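Long-range contact in TarM (Staphylococcus aureus subsp. aureus 21178, PDB 4X7R), which is, by name and family, a GT-B-fold protein of the group 1 glycosyltransferases, with uridine-5'-diphosphate bound in its pocket: residues A[341-355]-A[371-383]. The protein carries 1 engineered substitution. Numbering follows the deposited sequence.
With UDP (uridine-5'-diphosphate), chain E.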
loop_
_atom_site.group_PDB
_atom_site.type_symbol
_atom_site.label_atom_id
_atom_site.label_comp_id
_atom_site.label_asym_id
_atom_site.label_seq_id
_atom_site.Cartn_x
_atom_site.Cartn_y
_atom_site.Cartn_z
ATOM N N GLU A 341 -3.083 -26.127 13.658
ATOM C CA GLU A 341 -3.889 -27.219 14.213
ATOM C C GLU A 341 -3.089 -28.535 14.280
ATOM O O GLU A 341 -3.130 -29.210 15.306
ATOM C CB GLU A 341 -5.185 -27.406 13.395
ATOM C CG GLU A 341 -6.152 -28.428 13.983
ATOM C CD GLU A 341 -7.449 -28.621 13.222
ATOM O OE1 GLU A 341 -7.398 -28.768 11.980
ATOM O OE2 GLU A 341 -8.516 -28.666 13.876
ATOM N N LEU A 342 -2.348 -28.872 13.200
ATOM C CA LEU A 342 -1.525 -30.085 13.105
ATOM C C LEU A 342 -0.315 -30.036 14.037
ATOM O O LEU A 342 -0.025 -31.024 14.708
ATOM C CB LEU A 342 -1.065 -30.331 11.655
ATOM C CG LEU A 342 -2.144 -30.638 10.614
ATOM C CD1 LEU A 342 -1.587 -30.513 9.211
ATOM C CD2 LEU A 342 -2.731 -32.037 10.814
ATOM N N VAL A 343 0.380 -28.886 14.083
ATOM C CA VAL A 343 1.563 -28.661 14.923
ATOM C C VAL A 343 1.164 -28.731 16.409
ATOM O O VAL A 343 1.805 -29.457 17.173
ATOM C CB VAL A 343 2.300 -27.332 14.558
ATOM C CG1 VAL A 343 3.551 -27.138 15.398
ATOM C CG2 VAL A 343 2.668 -27.287 13.080
ATOM N N VAL A 344 0.079 -28.012 16.793
ATOM C CA VAL A 344 -0.462 -27.957 18.160
ATOM C C VAL A 344 -0.960 -29.334 18.646
ATOM O O VAL A 344 -0.752 -29.657 19.811
ATOM C CB VAL A 344 -1.476 -26.790 18.362
ATOM C CG1 VAL A 344 -2.161 -26.842 19.725
ATOM C CG2 VAL A 344 -0.795 -25.438 18.169
ATOM N N LYS A 345 -1.549 -30.161 17.747
ATOM C CA LYS A 345 -2.008 -31.515 18.105
ATOM C C LYS A 345 -0.862 -32.502 18.411
ATOM O O LYS A 345 -1.106 -33.509 19.074
ATOM C CB LYS A 345 -3.029 -32.089 17.101
ATOM C CG LYS A 345 -4.431 -31.478 17.240
ATOM C CD LYS A 345 -5.530 -32.348 16.629
ATOM C CE LYS A 345 -6.200 -33.245 17.657
ATOM N NZ LYS A 345 -7.123 -34.229 17.030
ATOM N N LYS A 346 0.380 -32.205 17.959
ATOM C CA LYS A 346 1.571 -33.022 18.255
ATOM C C LYS A 346 2.461 -32.381 19.339
ATOM O O LYS A 346 3.264 -33.080 19.962
ATOM C CB LYS A 346 2.388 -33.332 16.988
ATOM C CG LYS A 346 1.929 -34.593 16.263
ATOM C CD LYS A 346 2.959 -35.106 15.252
ATOM C CE LYS A 346 3.930 -36.100 15.854
ATOM N NZ LYS A 346 4.903 -36.606 14.850
ATOM N N ASP A 347 2.317 -31.053 19.554
ATOM C CA ASP A 347 3.073 -30.263 20.534
ATOM C C ASP A 347 2.238 -29.032 20.902
ATOM O O ASP A 347 2.145 -28.082 20.116
ATOM C CB ASP A 347 4.455 -29.863 19.963
ATOM C CG ASP A 347 5.463 -29.289 20.947
ATOM O OD1 ASP A 347 5.045 -28.563 21.878
ATOM O OD2 ASP A 347 6.680 -29.500 20.737
ATOM N N ASN A 348 1.627 -29.059 22.100
ATOM C CA ASN A 348 0.748 -27.999 22.603
ATOM C C ASN A 348 1.482 -26.748 23.120
ATOM O O ASN A 348 0.822 -25.763 23.459
ATOM C CB ASN A 348 -0.205 -28.548 23.685
ATOM C CG ASN A 348 -0.940 -29.817 23.312
ATOM O OD1 ASN A 348 -2.036 -29.798 22.746
ATOM N ND2 ASN A 348 -0.353 -30.958 23.651
ATOM N N ALA A 349 2.832 -26.784 23.188
ATOM C CA ALA A 349 3.666 -25.684 23.688
ATOM C C ALA A 349 3.962 -24.607 22.644
ATOM O O ALA A 349 4.240 -23.463 23.011
ATOM C CB ALA A 349 4.967 -26.231 24.259
ATOM N N VAL A 350 3.914 -24.974 21.352
ATOM C CA VAL A 350 4.201 -24.070 20.240
ATOM C C VAL A 350 3.141 -22.968 20.029
ATOM O O VAL A 350 1.949 -23.258 19.904
ATOM C CB VAL A 350 4.637 -24.825 18.949
ATOM C CG1 VAL A 350 3.622 -25.881 18.550
ATOM C CG2 VAL A 350 4.935 -23.875 17.784
ATOM N N LYS A 351 3.601 -21.707 20.020
ATOM C CA LYS A 351 2.782 -20.515 19.837
ATOM C C LYS A 351 2.921 -19.973 18.409
ATOM O O LYS A 351 4.008 -20.027 17.829
ATOM C CB LYS A 351 3.194 -19.419 20.839
ATOM C CG LYS A 351 2.787 -19.670 22.295
ATOM C CD LYS A 351 3.184 -18.494 23.219
ATOM C CE LYS A 351 2.301 -17.260 23.101
ATOM N NZ LYS A 351 2.933 -16.054 23.701
ATOM N N PHE A 352 1.825 -19.422 17.861
ATOM C CA PHE A 352 1.796 -18.815 16.538
ATOM C C PHE A 352 1.364 -17.365 16.694
ATOM O O PHE A 352 0.253 -17.091 17.160
ATOM C CB PHE A 352 0.884 -19.595 15.568
ATOM C CG PHE A 352 1.416 -20.941 15.118
ATOM C CD1 PHE A 352 1.365 -22.048 15.959
ATOM C CD2 PHE A 352 1.938 -21.109 13.842
ATOM C CE1 PHE A 352 1.866 -23.288 15.545
ATOM C CE2 PHE A 352 2.428 -22.355 13.426
ATOM C CZ PHE A 352 2.391 -23.434 14.281
ATOM N N HIS A 353 2.283 -16.434 16.364
ATOM C CA HIS A 353 2.071 -14.987 16.435
ATOM C C HIS A 353 1.845 -14.458 15.035
ATOM O O HIS A 353 2.772 -14.458 14.215
ATOM C CB HIS A 353 3.283 -14.280 17.067
ATOM C CG HIS A 353 3.451 -14.492 18.541
ATOM N ND1 HIS A 353 4.257 -13.658 19.291
ATOM C CD2 HIS A 353 2.927 -15.440 19.355
ATOM C CE1 HIS A 353 4.200 -14.124 20.526
ATOM N NE2 HIS A 353 3.412 -15.194 20.610
ATOM N N ILE A 354 0.612 -14.009 14.752
ATOM C CA ILE A 354 0.242 -13.509 13.438
ATOM C C ILE A 354 0.007 -12.004 13.495
ATOM O O ILE A 354 -0.951 -11.552 14.125
ATOM C CB ILE A 354 -0.950 -14.310 12.818
ATOM C CG1 ILE A 354 -0.709 -15.846 12.897
ATOM C CG2 ILE A 354 -1.233 -13.858 11.378
ATOM C CD1 ILE A 354 -1.874 -16.721 12.492
ATOM N N TYR A 355 0.888 -11.231 12.833
ATOM C CA TYR A 355 0.807 -9.774 12.775
ATOM C C TYR A 355 0.240 -9.287 11.461
ATOM O O TYR A 355 0.467 -9.906 10.417
ATOM C CB TYR A 355 2.186 -9.138 12.999
ATOM C CG TYR A 355 2.680 -9.235 14.426
ATOM C CD1 TYR A 355 3.391 -10.350 14.865
ATOM C CD2 TYR A 355 2.456 -8.200 15.335
ATOM C CE1 TYR A 355 3.865 -10.436 16.171
ATOM C CE2 TYR A 355 2.931 -8.276 16.646
ATOM C CZ TYR A 355 3.626 -9.401 17.058
ATOM O OH TYR A 355 4.102 -9.489 18.337
ATOM N N LYS A 371 -11.606 -24.004 15.796
ATOM C CA LYS A 371 -10.621 -25.085 15.878
ATOM C C LYS A 371 -10.023 -25.197 17.285
ATOM O O LYS A 371 -9.235 -26.115 17.543
ATOM C CB LYS A 371 -9.525 -24.895 14.815
ATOM C CG LYS A 371 -10.000 -25.219 13.405
ATOM C CD LYS A 371 -8.972 -24.849 12.348
ATOM C CE LYS A 371 -9.341 -25.394 10.990
ATOM N NZ LYS A 371 -9.171 -26.871 10.918
ATOM N N ASN A 372 -10.431 -24.278 18.195
ATOM C CA ASN A 372 -10.001 -24.174 19.598
ATOM C C ASN A 372 -8.479 -24.045 19.739
ATOM O O ASN A 372 -7.836 -24.780 20.494
ATOM C CB ASN A 372 -10.618 -25.272 20.511
ATOM C CG ASN A 372 -12.126 -25.396 20.439
ATOM O OD1 ASN A 372 -12.641 -26.414 19.988
ATOM N ND2 ASN A 372 -12.875 -24.378 20.872
ATOM N N LEU A 373 -7.914 -23.091 18.981
ATOM C CA LEU A 373 -6.486 -22.786 18.975
ATOM C C LEU A 373 -6.225 -21.420 19.629
ATOM O O LEU A 373 -5.104 -20.909 19.558
ATOM C CB LEU A 373 -5.926 -22.834 17.538
ATOM C CG LEU A 373 -5.861 -24.202 16.873
ATOM C CD1 LEU A 373 -5.890 -24.074 15.370
ATOM C CD2 LEU A 373 -4.628 -24.965 17.310
ATOM N N GLU A 374 -7.256 -20.845 20.295
ATOM C CA GLU A 374 -7.196 -19.544 20.985
ATOM C C GLU A 374 -6.133 -19.443 22.099
ATOM O O GLU A 374 -5.771 -18.337 22.495
ATOM C CB GLU A 374 -8.594 -19.055 21.435
ATOM C CG GLU A 374 -9.386 -20.046 22.281
ATOM C CD GLU A 374 -10.781 -19.621 22.710
ATOM O OE1 GLU A 374 -11.153 -18.442 22.501
ATOM O OE2 GLU A 374 -11.500 -20.475 23.278
ATOM N N ARG A 375 -5.612 -20.592 22.556
ATOM C CA ARG A 375 -4.552 -20.690 23.557
ATOM C C ARG A 375 -3.156 -20.838 22.892
ATOM O O ARG A 375 -2.140 -20.815 23.592
ATOM C CB ARG A 375 -4.832 -21.889 24.478
ATOM C CG ARG A 375 -4.240 -21.763 25.885
ATOM C CD ARG A 375 -3.986 -23.124 26.521
ATOM N NE ARG A 375 -2.869 -23.834 25.892
ATOM C CZ ARG A 375 -2.598 -25.123 26.076
ATOM N NH1 ARG A 375 -3.359 -25.862 26.876
ATOM N NH2 ARG A 375 -1.567 -25.685 25.459
ATOM N N ASN A 376 -3.105 -20.974 21.546
ATOM C CA ASN A 376 -1.851 -21.168 20.811
ATOM C C ASN A 376 -1.628 -20.220 19.629
ATOM O O ASN A 376 -0.480 -19.985 19.249
ATOM C CB ASN A 376 -1.735 -22.616 20.339
ATOM C CG ASN A 376 -1.647 -23.630 21.453
ATOM O OD1 ASN A 376 -2.649 -23.997 22.075
ATOM N ND2 ASN A 376 -0.446 -24.116 21.720
ATOM N N VAL A 377 -2.711 -19.719 19.020
ATOM C CA VAL A 377 -2.639 -18.829 17.862
ATOM C C VAL A 377 -3.166 -17.441 18.259
ATOM O O VAL A 377 -4.295 -17.329 18.735
ATOM C CB VAL A 377 -3.363 -19.433 16.629
ATOM C CG1 VAL A 377 -3.250 -18.517 15.420
ATOM C CG2 VAL A 377 -2.826 -20.822 16.301
ATOM N N PHE A 378 -2.340 -16.393 18.071
ATOM C CA PHE A 378 -2.687 -15.033 18.473
ATOM C C PHE A 378 -2.581 -13.977 17.374
ATOM O O PHE A 378 -1.493 -13.703 16.863
ATOM C CB PHE A 378 -1.885 -14.620 19.725
ATOM C CG PHE A 378 -1.990 -15.603 20.870
ATOM C CD1 PHE A 378 -3.028 -15.515 21.790
ATOM C CD2 PHE A 378 -1.059 -16.628 21.018
ATOM C CE1 PHE A 378 -3.130 -16.431 22.841
ATOM C CE2 PHE A 378 -1.174 -17.551 22.062
ATOM C CZ PHE A 378 -2.202 -17.441 22.969
ATOM N N LEU A 379 -3.726 -13.375 17.031
ATOM C CA LEU A 379 -3.836 -12.299 16.049
ATOM C C LEU A 379 -3.407 -11.011 16.765
ATOM O O LEU A 379 -4.199 -10.374 17.469
ATOM C CB LEU A 379 -5.280 -12.221 15.508
ATOM C CG LEU A 379 -5.577 -12.875 14.147
ATOM C CD1 LEU A 379 -4.951 -14.272 14.006
ATOM C CD2 LEU A 379 -7.068 -12.946 13.900
ATOM N N LYS A 380 -2.109 -10.691 16.632
ATOM C CA LYS A 380 -1.421 -9.587 17.309
ATOM C C LYS A 380 -1.529 -8.186 16.694
ATOM O O LYS A 380 -0.910 -7.243 17.201
ATOM C CB LYS A 380 0.031 -9.982 17.654
ATOM C CG LYS A 380 0.118 -11.157 18.624
ATOM C CD LYS A 380 1.466 -11.267 19.299
ATOM C CE LYS A 380 1.452 -10.709 20.704
ATOM N NZ LYS A 380 2.747 -10.935 21.399
ATOM N N GLY A 381 -2.346 -8.044 15.652
ATOM C CA GLY A 381 -2.545 -6.764 14.967
ATOM C C GLY A 381 -1.337 -6.284 14.176
ATOM O O GLY A 381 -0.305 -6.960 14.140
ATOM N N TYR A 382 -1.449 -5.106 13.542
ATOM C CA TYR A 382 -0.365 -4.529 12.746
ATOM C C TYR A 382 0.818 -4.119 13.608
ATOM O O TYR A 382 0.633 -3.591 14.706
ATOM C CB TYR A 382 -0.859 -3.329 11.904
ATOM C CG TYR A 382 0.135 -2.884 10.848
ATOM C CD1 TYR A 382 0.118 -3.435 9.571
ATOM C CD2 TYR A 382 1.104 -1.933 11.135
ATOM C CE1 TYR A 382 1.032 -3.035 8.601
ATOM C CE2 TYR A 382 2.027 -1.527 10.174
ATOM C CZ TYR A 382 1.994 -2.092 8.912
ATOM O OH TYR A 382 2.900 -1.694 7.963
ATOM N N THR A 383 2.034 -4.351 13.101
ATOM C CA THR A 383 3.259 -3.954 13.786
ATOM C C THR A 383 4.040 -2.918 12.973
ATOM O O THR A 383 4.301 -3.133 11.780
ATOM C CB THR A 383 4.076 -5.161 14.259
ATOM O OG1 THR A 383 5.174 -4.686 15.031
ATOM C CG2 THR A 383 4.574 -6.062 13.108
HETATM N N1 UDP E . 4.548 -5.295 7.452
HETATM C C2 UDP E . 4.758 -4.592 8.624
HETATM N N3 UDP E . 3.880 -4.881 9.642
HETATM C C4 UDP E . 2.822 -5.763 9.605
HETATM C C5 UDP E . 2.631 -6.422 8.338
HETATM C C6 UDP E . 3.481 -6.176 7.323
HETATM O O2 UDP E . 5.654 -3.770 8.758
HETATM O O4 UDP E . 2.143 -5.945 10.632
HETATM C "C1'" UDP E . 5.586 -5.158 6.399
HETATM C "C2'" UDP E . 6.689 -6.210 6.471
HETATM O "O2'" UDP E . 7.710 -5.816 7.374
HETATM C "C3'" UDP E . 7.186 -6.226 5.025
HETATM C "C4'" UDP E . 5.921 -5.935 4.224
HETATM O "O4'" UDP E . 4.983 -5.312 5.133
HETATM O "O3'" UDP E . 8.251 -5.327 4.711
HETATM C "C5'" UDP E . 5.293 -7.142 3.576
HETATM O "O5'" UDP E . 6.129 -7.488 2.450
HETATM P PA UDP E . 5.943 -8.777 1.511
HETATM O O1A UDP E . 6.780 -8.610 0.301
HETATM O O2A UDP E . 6.360 -10.025 2.305
HETATM O O3A UDP E . 4.433 -8.883 1.121
HETATM P PB UDP E . 3.390 -7.839 0.491
HETATM O O1B UDP E . 4.094 -6.957 -0.508
HETATM O O2B UDP E . 2.773 -6.971 1.592
HETATM O O3B UDP E . 2.308 -8.612 -0.238
#
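Asn376 grips the loop before strand 351-355 with its amide: ND2 gives one hydrogen to Asn348 O (2.7 Å) and a straighter one to Val350 O (3.1 Å, 173°), standing above the plane of each carbonyl. Both acceptors lie in the amide plane, which fixes its rotation, and Val344 packs its methyls against the same side chain. Asparagine suits this buried place because one NH2 serves two carbonyls. Its backbone O accepts from Phe352 N, opening the parallel ladder that Phe378 N to Phe352 O, Ile354 N to Phe378 O and Lys380 N to Ile354 O continue.

On the face carrying Phe352, Ile354, Val377 and Leu379 the packing is tight and apolar: Ile354 CD1 meets Val377 CG1 at 3.7 Å, and Ile368 of the crossover helix 361-370 touches Val377. On the face of His353, Tyr355 and Phe378 the cover is looser, made by exposed Lys380. Bent at chi3 (101°), it runs beside Tyr355, its CB 3.7 Å from the ring centroid, and lays CD over the His353 ring; a lysine's long aliphatic chain can lie against both rings. At the partly exposed helix end, Lys371 NZ makes a salt bridge with Glu341 OE1 (2.8 Å), from above the carboxylate plane.

Past the edge strand, Thr383 N and O pair with UDP O4 and N3, a main-chain pairing independent of the threonine hydroxyl.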